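Local coordinates for protein extracellular endo-alpha-(1->5)-L-arabinanase 1 (Bacillus subtilis, PDB 1UV4) that hydrolyses internal alpha-1,5-arabinofuranosidic linkages of linear and branched arabinan during plant cell-wall degradation, using a calcium-binding five-bladed beta-propeller, at residues 88-102 against 120-134. Residues are numbered along the deposited sequence; the frame is centred on the assembly and turned at random.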
loop_
_atom_site.group_PDB
_atom_site.type_symbol
_atom_site.label_atom_id
_atom_site.label_comp_id
_atom_site.label_asym_id
_atom_site.label_seq_id
_atom_site.Cartn_x
_atom_site.Cartn_y
_atom_site.Cartn_z
ATOM N N TYR A 88 -2.994 -2.042 9.004
ATOM C CA TYR A 88 -3.415 -0.671 8.731
ATOM C C TYR A 88 -4.365 -0.747 7.520
ATOM O O TYR A 88 -4.179 -1.573 6.614
ATOM C CB TYR A 88 -2.232 0.244 8.439
ATOM C CG TYR A 88 -1.354 0.490 9.651
ATOM C CD1 TYR A 88 -0.338 -0.381 9.995
ATOM C CD2 TYR A 88 -1.536 1.588 10.458
ATOM C CE1 TYR A 88 0.454 -0.174 11.105
ATOM C CE2 TYR A 88 -0.719 1.810 11.554
ATOM C CZ TYR A 88 0.242 0.915 11.903
ATOM O OH TYR A 88 1.017 1.144 12.980
ATOM N N TYR A 89 -5.356 0.121 7.441
ATOM C CA TYR A 89 -6.320 0.071 6.338
ATOM C C TYR A 89 -6.928 1.471 6.175
ATOM O O TYR A 89 -6.813 2.307 7.067
ATOM C CB TYR A 89 -7.389 -1.006 6.602
ATOM C CG TYR A 89 -8.164 -0.691 7.837
ATOM C CD1 TYR A 89 -7.719 -1.097 9.087
ATOM C CD2 TYR A 89 -9.303 0.088 7.782
ATOM C CE1 TYR A 89 -8.390 -0.746 10.226
ATOM C CE2 TYR A 89 -9.968 0.438 8.875
ATOM C CZ TYR A 89 -9.528 0.031 10.131
ATOM O OH TYR A 89 -10.231 0.393 11.277
ATOM N N SER A 90 -7.674 1.668 5.087
ATOM C CA SER A 90 -8.192 2.988 4.731
ATOM C C SER A 90 -9.717 2.982 4.751
ATOM O O SER A 90 -10.365 2.040 4.259
ATOM C CB SER A 90 -7.769 3.423 3.307
ATOM O OG SER A 90 -6.441 3.071 3.028
ATOM N N VAL A 91 -10.304 4.038 5.332
ATOM C CA VAL A 91 -11.731 4.273 5.301
ATOM C C VAL A 91 -11.950 5.566 4.495
ATOM O O VAL A 91 -11.416 6.580 4.861
ATOM C CB VAL A 91 -12.247 4.495 6.745
ATOM C CG1 VAL A 91 -13.714 4.797 6.736
ATOM C CG2 VAL A 91 -11.897 3.313 7.630
ATOM N N SER A 92 -12.709 5.516 3.413
ATOM C CA SER A 92 -12.814 6.709 2.568
ATOM C C SER A 92 -14.007 6.576 1.662
ATOM O O SER A 92 -14.839 5.683 1.812
ATOM C CB SER A 92 -11.496 6.810 1.785
ATOM O OG SER A 92 -11.409 8.000 1.025
ATOM N N SER A 93 -14.169 7.550 0.755
ATOM C CA SER A 93 -15.148 7.476 -0.337
ATOM C C SER A 93 -14.464 7.932 -1.625
ATOM O O SER A 93 -13.550 8.740 -1.593
ATOM C CB SER A 93 -16.389 8.316 -0.053
ATOM O OG SER A 93 -16.087 9.664 0.104
ATOM N N PHE A 94 -14.841 7.300 -2.712
ATOM C CA PHE A 94 -14.164 7.503 -3.991
ATOM C C PHE A 94 -13.967 8.981 -4.348
ATOM O O PHE A 94 -14.953 9.739 -4.443
ATOM C CB PHE A 94 -14.931 6.820 -5.105
ATOM C CG PHE A 94 -15.130 5.312 -4.909
ATOM C CD1 PHE A 94 -14.072 4.468 -4.605
ATOM C CD2 PHE A 94 -16.402 4.754 -5.049
ATOM C CE1 PHE A 94 -14.274 3.116 -4.426
ATOM C CE2 PHE A 94 -16.603 3.382 -4.855
ATOM C CZ PHE A 94 -15.530 2.578 -4.543
ATOM N N GLY A 95 -12.702 9.356 -4.558
ATOM C CA GLY A 95 -12.369 10.713 -4.979
ATOM C C GLY A 95 -12.144 11.714 -3.856
ATOM O O GLY A 95 -11.707 12.812 -4.112
ATOM N N SER A 96 -12.472 11.377 -2.623
ATOM C CA SER A 96 -12.507 12.348 -1.544
ATOM C C SER A 96 -11.213 12.359 -0.745
ATOM O O SER A 96 -10.612 11.305 -0.493
ATOM C CB SER A 96 -13.651 11.988 -0.598
ATOM O OG SER A 96 -13.759 12.949 0.459
ATOM N N ASN A 97 -10.796 13.512 -0.234
ATOM C CA ASN A 97 -9.740 13.455 0.794
ATOM C C ASN A 97 -10.229 13.602 2.215
ATOM O O ASN A 97 -9.427 13.857 3.124
ATOM C CB ASN A 97 -8.551 14.397 0.522
ATOM C CG ASN A 97 -8.852 15.830 0.792
ATOM O OD1 ASN A 97 -10.009 16.284 0.747
ATOM N ND2 ASN A 97 -7.788 16.593 1.066
ATOM N N THR A 98 -11.521 13.345 2.423
ATOM C CA THR A 98 -12.017 13.097 3.759
ATOM C C THR A 98 -11.951 11.585 3.996
ATOM O O THR A 98 -12.780 10.827 3.506
ATOM C CB THR A 98 -13.408 13.640 3.904
ATOM O OG1 THR A 98 -13.386 15.055 3.671
ATOM C CG2 THR A 98 -13.889 13.481 5.337
ATOM N N SER A 99 -10.934 11.191 4.754
ATOM C CA SER A 99 -10.502 9.805 4.870
ATOM C C SER A 99 -9.833 9.540 6.194
ATOM O O SER A 99 -9.438 10.448 6.899
ATOM C CB SER A 99 -9.501 9.451 3.758
ATOM O OG SER A 99 -9.959 9.754 2.469
ATOM N N ALA A 100 -9.709 8.261 6.550
ATOM C CA ALA A 100 -8.982 7.909 7.769
ATOM C C ALA A 100 -8.258 6.606 7.589
ATOM O O ALA A 100 -8.701 5.731 6.858
ATOM C CB ALA A 100 -9.917 7.789 8.948
ATOM N N ILE A 101 -7.127 6.491 8.257
ATOM C CA ILE A 101 -6.424 5.216 8.358
ATOM C C ILE A 101 -6.682 4.689 9.751
ATOM O O ILE A 101 -6.497 5.396 10.739
ATOM C CB ILE A 101 -4.879 5.360 8.075
ATOM C CG1 ILE A 101 -4.635 5.682 6.614
ATOM C CG2 ILE A 101 -4.097 4.121 8.519
ATOM C CD1 ILE A 101 -3.300 6.318 6.322
ATOM N N GLY A 102 -7.128 3.428 9.806
ATOM C CA GLY A 102 -7.345 2.725 11.062
ATOM C C GLY A 102 -6.314 1.615 11.225
ATOM O O GLY A 102 -5.543 1.294 10.316
ATOM N N VAL A 120 -5.548 5.998 13.322
ATOM C CA VAL A 120 -4.109 6.253 13.140
ATOM C C VAL A 120 -3.884 7.734 12.749
ATOM O O VAL A 120 -3.237 8.492 13.484
ATOM C CB VAL A 120 -3.547 5.279 12.127
ATOM C CG1 VAL A 120 -2.075 5.569 11.904
ATOM C CG2 VAL A 120 -3.740 3.852 12.625
ATOM N N ILE A 121 -4.496 8.137 11.639
ATOM C CA ILE A 121 -4.437 9.515 11.157
ATOM C C ILE A 121 -5.593 9.703 10.210
ATOM O O ILE A 121 -6.011 8.755 9.508
ATOM C CB ILE A 121 -3.059 9.781 10.488
ATOM C CG1 ILE A 121 -2.834 11.272 10.199
ATOM C CG2 ILE A 121 -2.874 8.901 9.260
ATOM C CD1 ILE A 121 -1.442 11.614 9.897
ATOM N N ARG A 122 -6.104 10.921 10.143
ATOM C CA ARG A 122 -7.188 11.236 9.211
ATOM C C ARG A 122 -6.823 12.489 8.372
ATOM O O ARG A 122 -5.833 13.218 8.646
ATOM C CB ARG A 122 -8.536 11.319 9.925
ATOM C CG ARG A 122 -8.613 12.282 11.068
ATOM C CD ARG A 122 -8.561 13.703 10.709
ATOM N NE ARG A 122 -9.007 14.476 11.883
ATOM C CZ ARG A 122 -10.253 14.842 12.149
ATOM N NH1 ARG A 122 -11.247 14.593 11.306
ATOM N NH2 ARG A 122 -10.488 15.517 13.267
ATOM N N SER A 123 -7.645 12.710 7.358
ATOM C CA SER A 123 -7.569 13.895 6.535
ATOM C C SER A 123 -8.980 14.475 6.289
ATOM O O SER A 123 -9.969 13.742 6.356
ATOM C CB SER A 123 -6.919 13.593 5.173
ATOM O OG SER A 123 -7.603 12.554 4.485
ATOM N N THR A 124 -9.073 15.790 6.055
ATOM C CA THR A 124 -10.300 16.444 5.646
ATOM C C THR A 124 -10.028 17.300 4.444
ATOM O O THR A 124 -8.894 17.391 3.993
ATOM C CB THR A 124 -10.870 17.374 6.770
ATOM O OG1 THR A 124 -10.011 18.515 6.972
ATOM C CG2 THR A 124 -10.991 16.653 8.132
ATOM N N SER A 125 -11.072 17.957 3.936
ATOM C CA SER A 125 -10.950 18.810 2.775
ATOM C C SER A 125 -9.991 19.934 3.036
ATOM O O SER A 125 -9.517 20.588 2.107
ATOM C CB SER A 125 -12.327 19.313 2.351
ATOM O OG SER A 125 -12.909 20.143 3.372
ATOM N N SER A 126 -9.745 20.212 4.309
ATOM C CA SER A 126 -8.800 21.259 4.701
ATOM C C SER A 126 -7.332 20.857 4.628
ATOM O O SER A 126 -6.457 21.741 4.678
ATOM C CB SER A 126 -9.124 21.723 6.102
ATOM O OG SER A 126 -10.410 22.364 6.035
ATOM N N ASN A 127 -7.067 19.567 4.461
ATOM C CA ASN A 127 -5.697 19.084 4.310
ATOM C C ASN A 127 -5.303 19.033 2.846
ATOM O O ASN A 127 -6.144 18.880 1.954
ATOM C CB ASN A 127 -5.531 17.703 4.915
ATOM C CG ASN A 127 -5.761 17.695 6.418
ATOM O OD1 ASN A 127 -6.752 17.120 6.904
ATOM N ND2 ASN A 127 -4.908 18.371 7.163
ATOM N N ASN A 128 -4.011 19.207 2.605
ATOM C CA ASN A 128 -3.408 19.060 1.281
ATOM C C ASN A 128 -2.904 17.611 1.002
ATOM O O ASN A 128 -1.938 17.401 0.281
ATOM C CB ASN A 128 -2.248 20.102 1.101
ATOM C CG ASN A 128 -0.952 19.767 1.966
ATOM O OD1 ASN A 128 -0.958 18.909 2.875
ATOM N ND2 ASN A 128 0.163 20.448 1.647
ATOM N N TYR A 129 -3.542 16.621 1.626
ATOM C CA TYR A 129 -3.188 15.191 1.449
ATOM C C TYR A 129 -4.415 14.340 1.755
ATOM O O TYR A 129 -5.417 14.834 2.246
ATOM C CB TYR A 129 -2.033 14.773 2.366
ATOM C CG TYR A 129 -2.240 15.021 3.841
ATOM C CD1 TYR A 129 -2.972 14.157 4.658
ATOM C CD2 TYR A 129 -1.676 16.148 4.422
ATOM C CE1 TYR A 129 -3.107 14.419 6.044
ATOM C CE2 TYR A 129 -1.809 16.424 5.722
ATOM C CZ TYR A 129 -2.532 15.583 6.540
ATOM O OH TYR A 129 -2.588 15.887 7.895
ATOM N N ASN A 130 -4.295 13.068 1.442
ATOM C CA ASN A 130 -5.377 12.093 1.623
ATOM C C ASN A 130 -4.850 10.945 2.469
ATOM O O ASN A 130 -3.881 10.276 2.111
ATOM C CB ASN A 130 -5.855 11.578 0.269
ATOM C CG ASN A 130 -7.108 10.744 0.364
ATOM O OD1 ASN A 130 -7.793 10.724 1.385
ATOM N ND2 ASN A 130 -7.503 10.128 -0.776
ATOM N N ALA A 131 -5.508 10.716 3.601
ATOM C CA ALA A 131 -5.110 9.659 4.536
ATOM C C ALA A 131 -5.662 8.295 4.132
ATOM O O ALA A 131 -6.568 7.744 4.761
ATOM C CB ALA A 131 -5.570 9.981 5.975
ATOM N N ILE A 132 -5.064 7.791 3.060
ATOM C CA ILE A 132 -5.266 6.441 2.593
ATOM C C ILE A 132 -3.933 5.808 2.193
ATOM O O ILE A 132 -2.888 6.446 2.119
ATOM C CB ILE A 132 -6.290 6.379 1.421
ATOM C CG1 ILE A 132 -5.712 6.935 0.132
ATOM C CG2 ILE A 132 -7.584 7.081 1.783
ATOM C CD1 ILE A 132 -6.545 6.708 -1.080
ATOM N N ASP A 133 -4.002 4.523 1.911
ATOM C CA ASP A 133 -2.886 3.753 1.377
ATOM C C ASP A 133 -1.701 3.630 2.346
ATOM O O ASP A 133 -0.558 3.952 2.005
ATOM C CB ASP A 133 -2.376 4.245 0.027
ATOM C CG ASP A 133 -3.402 4.196 -1.050
ATOM O OD1 ASP A 133 -4.522 3.634 -0.912
ATOM O OD2 ASP A 133 -3.133 4.750 -2.151
ATOM N N PRO A 134 -1.964 3.152 3.577
ATOM C CA PRO A 134 -0.879 3.039 4.575
ATOM C C PRO A 134 0.187 2.034 4.249
ATOM O O PRO A 134 -0.084 1.019 3.620
ATOM C CB PRO A 134 -1.612 2.570 5.825
ATOM C CG PRO A 134 -2.880 1.884 5.305
ATOM C CD PRO A 134 -3.250 2.643 4.099
HETATM O O HOH W 1 -10.160 8.858 -1.265
HETATM O O HOH W 2 -13.876 17.349 5.051
#
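Ser99 and Asn130 meet through a short hydrogen bond: Ser99 OG gives its proton to Asn130 OD1 at 2.6 Å, within the carbonyl plane and on a lone pair. On the other branch of that amide, Asn130 ND2 donates to a water that in turn donates to Ser96 O, so both ends of the group are engaged. Ser123 OG reaches Asn97 O at 2.6 Å from above the carbonyl plane and also accepts from Ala131 N, which ties the returning loop to the strand it has just left. The carboxamide of Asn97 enters the mouth of that loop; its ND2 donates to Tyr129 O at 3.2 Å and more weakly to Asn127 O, and a chi1 of 75° sets CG between backbone N and carbonyl carbon, bringing the amide to these two carbonyls.

Farther along the same face of the sheet as Ser99 and Ser123 stand Ile101 and Ile121. Here 99-102 and 121-123 are the facing parts of the outer hairpin (strands 99-106 and 115-123) of a four-stranded propeller blade. Ile101 N points straight at Ile121 O (2.8 Å), while Val120 and Ile121 both face Ile101 in a classic beta bulge. Ile101 CG2 packs against Val120 CB and Pro134 CB, and its CD1 against Ile121 CG2. Pro134 CB also lies 3.6 Å from Tyr88 CB, next to the contact of Tyr88 CE2 with Val120 CG2.

Asp133 N donates to Ser90 OG at 3.1 Å, and that hydroxyl is also bonded to Trp74 O on the neighbouring strand. This anchors the backbone of Asp133, the residue inferred to tune and orient the probable proton donor Glu185, whose side chain lies about 3 Å from that of Asp133 at nearest atoms.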